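Long-range contacts in PUA domain-containing protein (Aeropyrum pernix, PDB 2CX0), which is of uncharacterised function but has a PUA domain and probably binds RNA, perhaps in translation initiation: residues G9-E14 / V48-D53; P78-L83 / H169-A174; G93-D98 / G121-G126; P139-V144 / R163-V168. All coordinates share one frame; numbering follows the deposited sequence.

Contact 1 (G9-E14 / V48-D53); sequences GLARLE and VKARTD
Arg12 and Arg51 face each other as an antiparallel hydrogen-bonded pair: Arg12 N donates to Arg51 O at 2.9 Å, and Arg51 N pays back Arg12 O. Glu14 and Lys49 repeat the exchange, Lys49 N reaching Glu14 O almost straight (178° at the hydrogen). Past the last rung a water joins the two segments, donating to Leu10 O and accepting from Asp53 N, while Thr52 OG1 bonds to Gly55 O. Flanking strands take outward backbone groups of Ala11 (with Leu3) and Ala50 (with Tyr57).

On the charged face, Glu14 OE1 and Lys49 NZ make a long salt bridge of 3.9 Å. Arg51 sends CG anti to the backbone N (chi1 -178°) and bends at chi3, which lays its guanidinium beside the extended Arg12, planes 6° apart and NH2 3.2 Å from Arg12 CD. The other face is apolar: Leu13 CD1 meets Ala50 CB at 3.6 Å and CD2 meets Val48 CG1 at 3.9 Å. Cutting Leu13 back to an alanine would probably strip Val48 CG1 and Ala50 CB of this apolar cover. The backbone ladder and greasy face therefore probably carry the pairing; the like-charged arginines, Arg51 also touching Glu56, probably contribute little.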
loop_
_atom_site.group_PDB
_atom_site.type_symbol
_atom_site.label_atom_id
_atom_site.label_comp_id
_atom_site.label_asym_id
_atom_site.label_seq_id
_atom_site.Cartn_x
_atom_site.Cartn_y
_atom_site.Cartn_z
ATOM N N GLY A 9 -7.398 -3.530 -18.581
ATOM C CA GLY A 9 -8.485 -3.876 -19.469
ATOM C C GLY A 9 -9.710 -4.495 -18.831
ATOM O O GLY A 9 -10.028 -4.241 -17.677
ATOM N N LEU A 10 -10.405 -5.338 -19.584
ATOM C CA LEU A 10 -11.623 -5.956 -19.084
ATOM C C LEU A 10 -11.357 -6.931 -17.932
ATOM O O LEU A 10 -10.415 -7.725 -17.987
ATOM C CB LEU A 10 -12.314 -6.678 -20.245
ATOM C CG LEU A 10 -13.554 -7.447 -19.829
ATOM C CD1 LEU A 10 -14.766 -6.471 -19.818
ATOM C CD2 LEU A 10 -13.739 -8.625 -20.814
ATOM N N ALA A 11 -12.133 -6.829 -16.862
ATOM C CA ALA A 11 -11.978 -7.748 -15.758
ATOM C C ALA A 11 -13.314 -8.348 -15.379
ATOM O O ALA A 11 -14.296 -7.627 -15.255
ATOM C CB ALA A 11 -11.314 -7.047 -14.474
ATOM N N ARG A 12 -13.326 -9.674 -15.196
ATOM C CA ARG A 12 -14.532 -10.380 -14.750
ATOM C C ARG A 12 -14.372 -10.515 -13.236
ATOM O O ARG A 12 -13.345 -11.043 -12.742
ATOM C CB ARG A 12 -14.617 -11.758 -15.397
ATOM C CG ARG A 12 -15.069 -11.616 -16.838
ATOM C CD ARG A 12 -14.728 -12.813 -17.717
ATOM N NE ARG A 12 -14.743 -12.459 -19.152
ATOM C CZ ARG A 12 -15.845 -12.232 -19.872
ATOM N NH1 ARG A 12 -17.024 -12.324 -19.286
ATOM N NH2 ARG A 12 -15.800 -11.909 -21.173
ATOM N N LEU A 13 -15.381 -10.064 -12.495
ATOM C CA LEU A 13 -15.302 -10.069 -11.048
ATOM C C LEU A 13 -16.232 -11.056 -10.345
ATOM O O LEU A 13 -17.320 -11.322 -10.800
ATOM C CB LEU A 13 -15.604 -8.675 -10.528
ATOM C CG LEU A 13 -14.476 -7.662 -10.353
ATOM C CD1 LEU A 13 -13.766 -7.427 -11.623
ATOM C CD2 LEU A 13 -15.076 -6.374 -9.846
ATOM N N GLU A 14 -15.748 -11.589 -9.228
ATOM C CA GLU A 14 -16.490 -12.488 -8.348
ATOM C C GLU A 14 -16.296 -11.905 -6.949
ATOM O O GLU A 14 -15.154 -11.736 -6.529
ATOM C CB GLU A 14 -15.907 -13.891 -8.349
ATOM C CG GLU A 14 -16.386 -14.743 -9.462
ATOM C CD GLU A 14 -16.117 -16.205 -9.196
ATOM O OE1 GLU A 14 -14.963 -16.525 -8.822
ATOM O OE2 GLU A 14 -17.056 -17.020 -9.354
ATOM N N VAL A 48 -13.003 -9.515 -3.247
ATOM C CA VAL A 48 -13.263 -9.370 -4.684
ATOM C C VAL A 48 -12.122 -10.037 -5.475
ATOM O O VAL A 48 -10.942 -9.736 -5.259
ATOM C CB VAL A 48 -13.289 -7.906 -5.070
ATOM C CG1 VAL A 48 -13.484 -7.748 -6.550
ATOM C CG2 VAL A 48 -14.379 -7.204 -4.250
ATOM N N LYS A 49 -12.467 -10.967 -6.338
ATOM C CA LYS A 49 -11.479 -11.640 -7.197
ATOM C C LYS A 49 -11.714 -11.117 -8.622
ATOM O O LYS A 49 -12.851 -11.146 -9.112
ATOM C CB LYS A 49 -11.701 -13.135 -7.191
ATOM C CG LYS A 49 -11.102 -13.841 -6.002
ATOM C CD LYS A 49 -11.110 -15.358 -6.207
ATOM C CE LYS A 49 -12.331 -16.016 -5.569
ATOM N NZ LYS A 49 -12.465 -17.485 -5.986
ATOM N N ALA A 50 -10.661 -10.642 -9.291
ATOM C CA ALA A 50 -10.858 -10.096 -10.633
ATOM C C ALA A 50 -9.940 -10.840 -11.580
ATOM O O ALA A 50 -8.728 -10.990 -11.286
ATOM C CB ALA A 50 -10.471 -8.609 -10.647
ATOM N N ARG A 51 -10.492 -11.304 -12.690
ATOM C CA ARG A 51 -9.679 -11.984 -13.666
ATOM C C ARG A 51 -9.580 -11.134 -14.908
ATOM O O ARG A 51 -10.598 -10.739 -15.451
ATOM C CB ARG A 51 -10.251 -13.340 -14.020
ATOM C CG ARG A 51 -9.377 -14.125 -15.027
ATOM C CD ARG A 51 -9.854 -15.617 -15.168
ATOM N NE ARG A 51 -11.252 -15.672 -15.624
ATOM C CZ ARG A 51 -11.660 -15.443 -16.871
ATOM N NH1 ARG A 51 -10.788 -15.160 -17.828
ATOM N NH2 ARG A 51 -12.955 -15.450 -17.145
ATOM N N THR A 52 -8.353 -10.842 -15.334
ATOM C CA THR A 52 -8.082 -10.007 -16.511
ATOM C C THR A 52 -7.322 -10.883 -17.499
ATOM O O THR A 52 -7.128 -12.078 -17.234
ATOM C CB THR A 52 -7.104 -8.906 -16.182
ATOM O OG1 THR A 52 -5.848 -9.511 -15.791
ATOM C CG2 THR A 52 -7.624 -8.016 -15.060
ATOM N N ASP A 53 -6.885 -10.273 -18.614
ATOM C CA ASP A 53 -6.058 -10.922 -19.665
ATOM C C ASP A 53 -4.852 -11.740 -19.171
ATOM O O ASP A 53 -4.578 -12.849 -19.620
ATOM C CB ASP A 53 -5.414 -9.859 -20.557
ATOM C CG ASP A 53 -6.203 -9.578 -21.773
ATOM O OD1 ASP A 53 -7.181 -10.327 -21.991
ATOM O OD2 ASP A 53 -5.835 -8.614 -22.502
HETATM O O HOH W 1 -8.072 -7.826 -19.459
#

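Contact 2 (P78-L83 / H169-A174); sequences PTLQCL and HRLGDA
Thr79, the N-cap of helix 80-86, and Leu80, its first residue, meet His169 where strand 163-170 turns a corner on its way to the C-terminal helix 174-183. The contact joins the N-terminal pre-PUA part of the chain to the end of the PUA fold. His169 has CG anti to its own N (chi1 164°), and this swings the imidazole toward the start of the helix. Leu80 N lies at the ring edge, in its plane and 3.0 Å from His169 CE1. Leu80 CG rests against the same carbon, 3.5 Å from His169 CE1, and Thr79 CA is equally near it. Beyond CG the leucine forks, and one branch passes on to the turn, with Leu80 CD1 3.4 Å from Leu171 N and also against Leu171 CB.

Each segment leads into a capped helix. Thr79 OG1 accepts from Cys82 N at 2.9 Å and is also bonded to Pro66 O, so the cap is tied back to the N-terminal sheet. Gln81 reaches across through NE2 to Gln180 OE1 of helix 174-183, whose Trp176 packs on Leu80. On the other segment, Arg170 to Asp173 form a type II turn with Gly172 in its third position. Asp173 then caps the next helix, OD1 holding Trp176 N, while its OD2 takes Arg170 N at 2.9 Å from above the carboxylate plane, 63° out of it.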
loop_
_atom_site.group_PDB
_atom_site.type_symbol
_atom_site.label_atom_id
_atom_site.label_comp_id
_atom_site.label_asym_id
_atom_site.label_seq_id
_atom_site.Cartn_x
_atom_site.Cartn_y
_atom_site.Cartn_z
ATOM N N PRO A 78 -1.837 -2.440 2.340
ATOM C CA PRO A 78 -2.927 -1.549 1.929
ATOM C C PRO A 78 -2.645 -1.074 0.486
ATOM O O PRO A 78 -1.465 -0.895 0.061
ATOM C CB PRO A 78 -2.796 -0.329 2.858
ATOM C CG PRO A 78 -1.186 -0.332 3.164
ATOM C CD PRO A 78 -0.811 -1.810 3.185
ATOM N N THR A 79 -3.734 -0.793 -0.242
ATOM C CA THR A 79 -3.613 -0.175 -1.528
ATOM C C THR A 79 -3.454 1.323 -1.233
ATOM O O THR A 79 -3.691 1.817 -0.089
ATOM C CB THR A 79 -4.919 -0.268 -2.309
ATOM O OG1 THR A 79 -6.007 0.236 -1.458
ATOM C CG2 THR A 79 -5.141 -1.776 -2.756
ATOM N N LEU A 80 -3.118 2.072 -2.279
ATOM C CA LEU A 80 -3.049 3.538 -2.080
ATOM C C LEU A 80 -4.465 4.067 -1.834
ATOM O O LEU A 80 -4.642 5.092 -1.157
ATOM C CB LEU A 80 -2.437 4.236 -3.315
ATOM C CG LEU A 80 -0.951 3.871 -3.481
ATOM C CD1 LEU A 80 -0.443 4.764 -4.611
ATOM C CD2 LEU A 80 -0.099 4.171 -2.200
ATOM N N GLN A 81 -5.486 3.417 -2.424
ATOM C CA GLN A 81 -6.898 3.826 -2.188
ATOM C C GLN A 81 -7.239 3.694 -0.684
ATOM O O GLN A 81 -7.962 4.532 -0.128
ATOM C CB GLN A 81 -7.892 2.962 -3.020
ATOM C CG GLN A 81 -7.839 3.259 -4.556
ATOM C CD GLN A 81 -6.644 2.650 -5.294
ATOM O OE1 GLN A 81 -5.863 1.867 -4.703
ATOM N NE2 GLN A 81 -6.508 2.986 -6.600
ATOM N N CYS A 82 -6.708 2.647 -0.038
ATOM C CA CYS A 82 -6.915 2.449 1.384
ATOM C C CYS A 82 -6.282 3.628 2.155
ATOM O O CYS A 82 -6.846 4.205 3.141
ATOM C CB CYS A 82 -6.249 1.136 1.826
ATOM S SG CYS A 82 -6.315 0.854 3.625
ATOM N N LEU A 83 -5.118 4.054 1.705
ATOM C CA LEU A 83 -4.482 5.187 2.430
ATOM C C LEU A 83 -5.292 6.492 2.265
ATOM O O LEU A 83 -5.318 7.354 3.152
ATOM C CB LEU A 83 -3.055 5.400 1.963
ATOM C CG LEU A 83 -2.168 4.147 2.156
ATOM C CD1 LEU A 83 -0.707 4.572 1.804
ATOM C CD2 LEU A 83 -2.245 3.509 3.584
ATOM N N HIS A 169 3.719 -1.763 -3.997
ATOM C CA HIS A 169 2.581 -1.255 -4.771
ATOM C C HIS A 169 2.759 0.259 -4.943
ATOM O O HIS A 169 3.175 0.972 -3.985
ATOM C CB HIS A 169 1.265 -1.569 -4.039
ATOM C CG HIS A 169 0.091 -0.775 -4.526
ATOM N ND1 HIS A 169 -0.663 0.039 -3.705
ATOM C CD2 HIS A 169 -0.511 -0.748 -5.738
ATOM C CE1 HIS A 169 -1.693 0.535 -4.401
ATOM N NE2 HIS A 169 -1.617 0.067 -5.636
ATOM N N ARG A 170 2.446 0.776 -6.146
ATOM C CA ARG A 170 2.674 2.197 -6.363
ATOM C C ARG A 170 1.656 2.830 -7.301
ATOM O O ARG A 170 0.961 2.133 -8.031
ATOM C CB ARG A 170 4.099 2.440 -6.902
ATOM C CG ARG A 170 4.415 1.670 -8.222
ATOM C CD ARG A 170 3.929 2.382 -9.497
ATOM N NE ARG A 170 4.344 1.562 -10.663
ATOM C CZ ARG A 170 4.063 1.854 -11.934
ATOM N NH1 ARG A 170 3.383 2.973 -12.230
ATOM N NH2 ARG A 170 4.419 0.978 -12.895
ATOM N N LEU A 171 1.566 4.159 -7.233
ATOM C CA LEU A 171 0.617 4.927 -8.052
ATOM C C LEU A 171 0.719 4.568 -9.562
ATOM O O LEU A 171 1.798 4.717 -10.153
ATOM C CB LEU A 171 0.952 6.409 -7.881
ATOM C CG LEU A 171 -0.308 7.291 -7.951
ATOM C CD1 LEU A 171 -0.050 8.758 -7.489
ATOM C CD2 LEU A 171 -0.803 7.183 -9.336
ATOM N N GLY A 172 -0.375 4.086 -10.158
ATOM C CA GLY A 172 -0.316 3.765 -11.579
ATOM C C GLY A 172 0.072 2.336 -11.961
ATOM O O GLY A 172 0.155 2.033 -13.156
ATOM N N ASP A 173 0.370 1.484 -10.979
ATOM C CA ASP A 173 0.665 0.112 -11.330
ATOM C C ASP A 173 -0.670 -0.634 -11.668
ATOM O O ASP A 173 -1.756 -0.064 -11.584
ATOM C CB ASP A 173 1.571 -0.611 -10.265
ATOM C CG ASP A 173 0.866 -0.954 -8.927
ATOM O OD1 ASP A 173 -0.396 -0.924 -8.804
ATOM O OD2 ASP A 173 1.659 -1.287 -7.975
ATOM N N ALA A 174 -0.559 -1.880 -12.128
ATOM C CA ALA A 174 -1.727 -2.631 -12.539
ATOM C C ALA A 174 -2.767 -2.771 -11.430
ATOM O O ALA A 174 -3.981 -2.596 -11.694
ATOM C CB ALA A 174 -1.302 -3.990 -13.045
#

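Contact 3 (G93-D98 / G121-G126); sequences GVVLVD and GSFTRG
Phe123 pushes its ring against Gly93 and Val95 from the loop that follows strand 116-121. Its CB points toward strand 93-97, and with CG set between the backbone N and the carbonyl carbon (chi1 53°) the ring extends along the start of that strand. From there the atoms can be followed outward. Phe123 CD2 comes first, 3.6 Å from Gly93 CA, with Gly93 N a little farther off. Next round the ring, Phe123 CE2 is still in touch with Gly93 CA at 4.0 Å. At the tip, Phe123 CZ meets Val95 CG2 at 4.1 Å, the valine crossing the phenylalanine at about a right angle.

The ring can come this close because Gly93 has no side chain: a CB there would stand only 2.1 Å from Phe123 CD2. Gly93 is also paired with Gly121, an antiparallel non-hydrogen-bonded pair whose CA atoms, Gly93 CA and Gly121 CA, are 4.2 Å apart. No hydrogen bond links the two segments, and the side-chain contact is apolar. Putting an alanine in place of Phe123 would probably open a gap beside Gly93 and leave Val95 CG2 without the ring tip it leans on.

The loop is pinned from outside, with Phe123 N bonded to Ser149 OG at the start of helix 149-158 and Arg125 N to Asp148 OD2. The loop between strands 116-121 and 128-133 thus lays the buried Phe123 on strand 93-97, and Phe123 also touches Val129 of strand 128-133, while at the far end of strand 93-97 Asp98 caps helix 99-107.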
loop_
_atom_site.group_PDB
_atom_site.type_symbol
_atom_site.label_atom_id
_atom_site.label_comp_id
_atom_site.label_asym_id
_atom_site.label_seq_id
_atom_site.Cartn_x
_atom_site.Cartn_y
_atom_site.Cartn_z
ATOM N N GLY A 93 5.108 3.681 9.979
ATOM C CA GLY A 93 5.860 4.850 9.567
ATOM C C GLY A 93 5.616 5.280 8.129
ATOM O O GLY A 93 4.995 4.559 7.335
ATOM N N VAL A 94 6.054 6.484 7.814
ATOM C CA VAL A 94 5.962 6.949 6.452
ATOM C C VAL A 94 7.296 7.685 6.194
ATOM O O VAL A 94 7.941 8.160 7.148
ATOM C CB VAL A 94 4.784 7.912 6.197
ATOM C CG1 VAL A 94 3.423 7.188 6.334
ATOM C CG2 VAL A 94 4.940 9.085 7.041
ATOM N N VAL A 95 7.664 7.775 4.907
ATOM C CA VAL A 95 8.901 8.427 4.482
ATOM C C VAL A 95 8.472 9.479 3.508
ATOM O O VAL A 95 7.702 9.183 2.575
ATOM C CB VAL A 95 9.831 7.397 3.776
ATOM C CG1 VAL A 95 11.058 8.087 3.220
ATOM C CG2 VAL A 95 10.246 6.284 4.799
ATOM N N LEU A 96 8.937 10.708 3.720
ATOM C CA LEU A 96 8.580 11.808 2.853
ATOM C C LEU A 96 9.668 11.914 1.819
ATOM O O LEU A 96 10.858 11.719 2.139
ATOM C CB LEU A 96 8.500 13.094 3.671
ATOM C CG LEU A 96 7.573 12.993 4.885
ATOM C CD1 LEU A 96 7.575 14.331 5.649
ATOM C CD2 LEU A 96 6.164 12.609 4.413
ATOM N N VAL A 97 9.274 12.215 0.583
ATOM C CA VAL A 97 10.237 12.236 -0.539
ATOM C C VAL A 97 10.130 13.517 -1.348
ATOM O O VAL A 97 9.087 14.196 -1.353
ATOM C CB VAL A 97 10.038 11.003 -1.497
ATOM C CG1 VAL A 97 9.967 9.697 -0.696
ATOM C CG2 VAL A 97 8.670 11.158 -2.376
ATOM N N ASP A 98 11.225 13.832 -2.058
ATOM C CA ASP A 98 11.262 15.007 -2.895
ATOM C C ASP A 98 10.476 14.799 -4.201
ATOM O O ASP A 98 10.012 13.697 -4.483
ATOM C CB ASP A 98 12.709 15.492 -3.139
ATOM C CG ASP A 98 13.605 14.499 -3.870
ATOM O OD1 ASP A 98 13.147 13.673 -4.654
ATOM O OD2 ASP A 98 14.834 14.589 -3.684
ATOM N N GLY A 121 7.168 8.515 12.343
ATOM C CA GLY A 121 6.846 7.228 12.948
ATOM C C GLY A 121 8.094 6.511 13.416
ATOM O O GLY A 121 9.184 7.103 13.441
ATOM N N SER A 122 7.946 5.228 13.746
ATOM C CA SER A 122 9.041 4.410 14.253
ATOM C C SER A 122 8.904 3.034 13.603
ATOM O O SER A 122 7.834 2.429 13.657
ATOM C CB SER A 122 8.908 4.317 15.776
ATOM O OG SER A 122 9.962 3.538 16.302
ATOM N N PHE A 123 9.947 2.536 12.951
ATOM C CA PHE A 123 9.833 1.254 12.296
ATOM C C PHE A 123 11.197 0.627 12.144
ATOM O O PHE A 123 12.242 1.317 12.269
ATOM C CB PHE A 123 9.159 1.395 10.912
ATOM C CG PHE A 123 9.792 2.402 10.016
ATOM C CD1 PHE A 123 10.892 2.080 9.216
ATOM C CD2 PHE A 123 9.256 3.701 9.940
ATOM C CE1 PHE A 123 11.450 3.062 8.348
ATOM C CE2 PHE A 123 9.793 4.654 9.102
ATOM C CZ PHE A 123 10.895 4.340 8.301
ATOM N N THR A 124 11.199 -0.672 11.880
ATOM C CA THR A 124 12.469 -1.341 11.679
ATOM C C THR A 124 12.503 -1.929 10.272
ATOM O O THR A 124 11.474 -2.000 9.597
ATOM C CB THR A 124 12.662 -2.480 12.743
ATOM O OG1 THR A 124 11.593 -3.410 12.625
ATOM C CG2 THR A 124 12.633 -1.916 14.136
ATOM N N ARG A 125 13.701 -2.344 9.837
ATOM C CA ARG A 125 13.859 -2.972 8.539
ATOM C C ARG A 125 12.797 -4.063 8.430
ATOM O O ARG A 125 12.581 -4.817 9.395
ATOM C CB ARG A 125 15.281 -3.593 8.441
ATOM C CG ARG A 125 15.488 -4.590 7.323
ATOM C CD ARG A 125 16.972 -4.854 7.093
ATOM N NE ARG A 125 17.762 -3.805 7.711
ATOM C CZ ARG A 125 18.889 -3.303 7.213
ATOM N NH1 ARG A 125 19.379 -3.753 6.054
ATOM N NH2 ARG A 125 19.528 -2.357 7.894
ATOM N N GLY A 126 12.115 -4.157 7.283
ATOM C CA GLY A 126 11.116 -5.212 7.111
ATOM C C GLY A 126 9.684 -4.767 7.364
ATOM O O GLY A 126 8.727 -5.466 6.951
#

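Contact 4 (P139-V144 / R163-V168); sequences PVMVGV and RAVRRV
Val144 and Arg166 trade two backbone hydrogen bonds in the mixed sheet of the PUA fold, an antiparallel pair on strands 138-145 and 163-170. Val144 N lies on a lone pair of Arg166 O at 2.9 Å, and Arg166 N answers to Val144 O. A third bond runs from Val168 N to Val142 O, also 2.9 Å. The short strand segments cross at 118°, and classic bulges interrupt both strands: Val140 and Met141 opposite Ala131, Ala164 and Val165 opposite Leu111.

Between the rungs sits Gly143, where a CB would point at the other strand and fall 2.1 Å from Arg166 O. Over the sheet, Arg166 starts with CG anti to the backbone N (chi1 177°) and bends at chi3, which lays one face of its guanidinium on Val144, NH2 4.0 Å from Val144 CB. Glu146 OE2 salt-bridges Arg163 NH2 and makes a long, weak ion pair with Arg166 NE. Val168 CG2 closes on Val144 CG2 at 3.9 Å. Met141, a selenomethionine, fills the other face: its CG meets CG of Arg167, a residue whose NH1 bonds to Gly108 O, and its SE slides past Val165, 3.7 Å from Val165 CG1.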
loop_
_atom_site.group_PDB
_atom_site.type_symbol
_atom_site.label_atom_id
_atom_site.label_comp_id
_atom_site.label_asym_id
_atom_site.label_seq_id
_atom_site.Cartn_x
_atom_site.Cartn_y
_atom_site.Cartn_z
ATOM N N PRO A 139 0.286 9.970 -1.018
ATOM C CA PRO A 139 0.959 8.673 -0.965
ATOM C C PRO A 139 1.237 8.253 -2.412
ATOM O O PRO A 139 0.364 8.352 -3.302
ATOM C CB PRO A 139 -0.076 7.754 -0.290
ATOM C CG PRO A 139 -0.991 8.731 0.425
ATOM C CD PRO A 139 -1.105 9.862 -0.531
ATOM N N VAL A 140 2.476 7.832 -2.673
ATOM C CA VAL A 140 2.786 7.387 -4.030
ATOM C C VAL A 140 3.211 5.911 -4.122
ATOM O O VAL A 140 3.202 5.311 -5.209
ATOM C CB VAL A 140 3.899 8.295 -4.700
ATOM C CG1 VAL A 140 3.396 9.738 -4.804
ATOM C CG2 VAL A 140 5.128 8.293 -3.863
HETATM N N MSE A 141 3.625 5.323 -2.998
HETATM C CA MSE A 141 4.049 3.935 -3.038
HETATM C C MSE A 141 3.949 3.325 -1.630
HETATM O O MSE A 141 4.074 4.012 -0.611
HETATM C CB MSE A 141 5.488 3.861 -3.540
HETATM C CG MSE A 141 6.142 2.392 -3.553
HETATM SE SE MSE A 141 7.166 2.076 -1.894
HETATM C CE MSE A 141 8.864 2.915 -2.521
ATOM N N VAL A 142 3.691 2.021 -1.608
ATOM C CA VAL A 142 3.623 1.232 -0.378
ATOM C C VAL A 142 4.714 0.189 -0.552
ATOM O O VAL A 142 4.808 -0.393 -1.631
ATOM C CB VAL A 142 2.218 0.512 -0.237
ATOM C CG1 VAL A 142 2.311 -0.576 0.767
ATOM C CG2 VAL A 142 1.157 1.596 0.274
ATOM N N GLY A 143 5.496 -0.038 0.500
ATOM C CA GLY A 143 6.569 -1.008 0.425
ATOM C C GLY A 143 7.188 -1.428 1.763
ATOM O O GLY A 143 6.608 -1.265 2.845
ATOM N N VAL A 144 8.389 -2.001 1.662
ATOM C CA VAL A 144 9.044 -2.529 2.819
ATOM C C VAL A 144 10.294 -1.741 3.160
ATOM O O VAL A 144 11.163 -1.523 2.300
ATOM C CB VAL A 144 9.396 -4.035 2.563
ATOM C CG1 VAL A 144 10.075 -4.647 3.839
ATOM C CG2 VAL A 144 8.135 -4.817 2.153
ATOM N N ARG A 163 19.175 1.721 -1.166
ATOM C CA ARG A 163 17.744 1.591 -1.143
ATOM C C ARG A 163 17.156 1.851 0.257
ATOM O O ARG A 163 17.618 1.331 1.273
ATOM C CB ARG A 163 17.337 0.191 -1.643
ATOM C CG ARG A 163 15.797 0.031 -1.982
ATOM C CD ARG A 163 15.664 -1.081 -3.043
ATOM N NE ARG A 163 15.843 -2.378 -2.414
ATOM C CZ ARG A 163 15.825 -3.529 -3.070
ATOM N NH1 ARG A 163 15.680 -3.544 -4.385
ATOM N NH2 ARG A 163 15.828 -4.642 -2.385
ATOM N N ALA A 164 16.149 2.702 0.300
ATOM C CA ALA A 164 15.476 3.005 1.554
ATOM C C ALA A 164 14.216 2.120 1.711
ATOM O O ALA A 164 13.950 1.566 2.818
ATOM C CB ALA A 164 15.065 4.502 1.582
ATOM N N VAL A 165 13.442 2.009 0.629
ATOM C CA VAL A 165 12.175 1.215 0.687
ATOM C C VAL A 165 12.009 0.427 -0.611
ATOM O O VAL A 165 12.146 0.963 -1.727
ATOM C CB VAL A 165 10.919 2.157 0.815
ATOM C CG1 VAL A 165 9.588 1.347 0.841
ATOM C CG2 VAL A 165 11.090 3.078 2.091
ATOM N N ARG A 166 11.703 -0.845 -0.442
ATOM C CA ARG A 166 11.486 -1.724 -1.568
ATOM C C ARG A 166 10.031 -1.570 -1.970
ATOM O O ARG A 166 9.100 -1.784 -1.162
ATOM C CB ARG A 166 11.843 -3.185 -1.184
ATOM C CG ARG A 166 11.577 -4.190 -2.299
ATOM C CD ARG A 166 12.327 -5.495 -2.095
ATOM N NE ARG A 166 12.167 -6.062 -0.760
ATOM C CZ ARG A 166 11.092 -6.735 -0.358
ATOM N NH1 ARG A 166 10.086 -6.908 -1.208
ATOM N NH2 ARG A 166 11.033 -7.261 0.877
ATOM N N ARG A 167 9.837 -1.208 -3.237
ATOM C CA ARG A 167 8.493 -1.024 -3.765
ATOM C C ARG A 167 7.620 -2.316 -3.739
ATOM O O ARG A 167 8.099 -3.393 -4.104
ATOM C CB ARG A 167 8.595 -0.494 -5.238
ATOM C CG ARG A 167 7.231 -0.547 -5.974
ATOM C CD ARG A 167 7.402 -0.829 -7.482
ATOM N NE ARG A 167 7.878 -2.207 -7.705
ATOM C CZ ARG A 167 9.086 -2.545 -8.136
ATOM N NH1 ARG A 167 9.987 -1.624 -8.422
ATOM N NH2 ARG A 167 9.401 -3.828 -8.244
ATOM N N VAL A 168 6.386 -2.228 -3.236
ATOM C CA VAL A 168 5.454 -3.365 -3.322
ATOM C C VAL A 168 4.261 -2.948 -4.235
ATOM O O VAL A 168 3.850 -3.665 -5.148
ATOM C CB VAL A 168 4.953 -3.758 -1.945
ATOM C CG1 VAL A 168 3.692 -4.711 -2.037
ATOM C CG2 VAL A 168 6.141 -4.449 -1.189
#

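Overall arrangement
Contacts 2, 3 and 4 form one connected block, and contact 1 stands apart in the antiparallel sheet of the N-terminal part, its centre about 17 Å from that of contact 2 and about 33 Å from that of contact 3, across the middle of the chain. Contact 4 leads into contact 2 round a corner of strand 163-170: His169 O lies 2.6 Å from Val142 N and Leu171 N 2.8 Å from Val140 O, both probable hydrogen bonds. Contact 3 abuts contact 4 through Gly126 CA and Val144 CG1, 3.5 Å apart. The PUA sheet therefore carries contacts 3 and 4, and contact 2 joins the end of strand 163-170 to helix 80-86, which strand 93-97 of contact 3 follows.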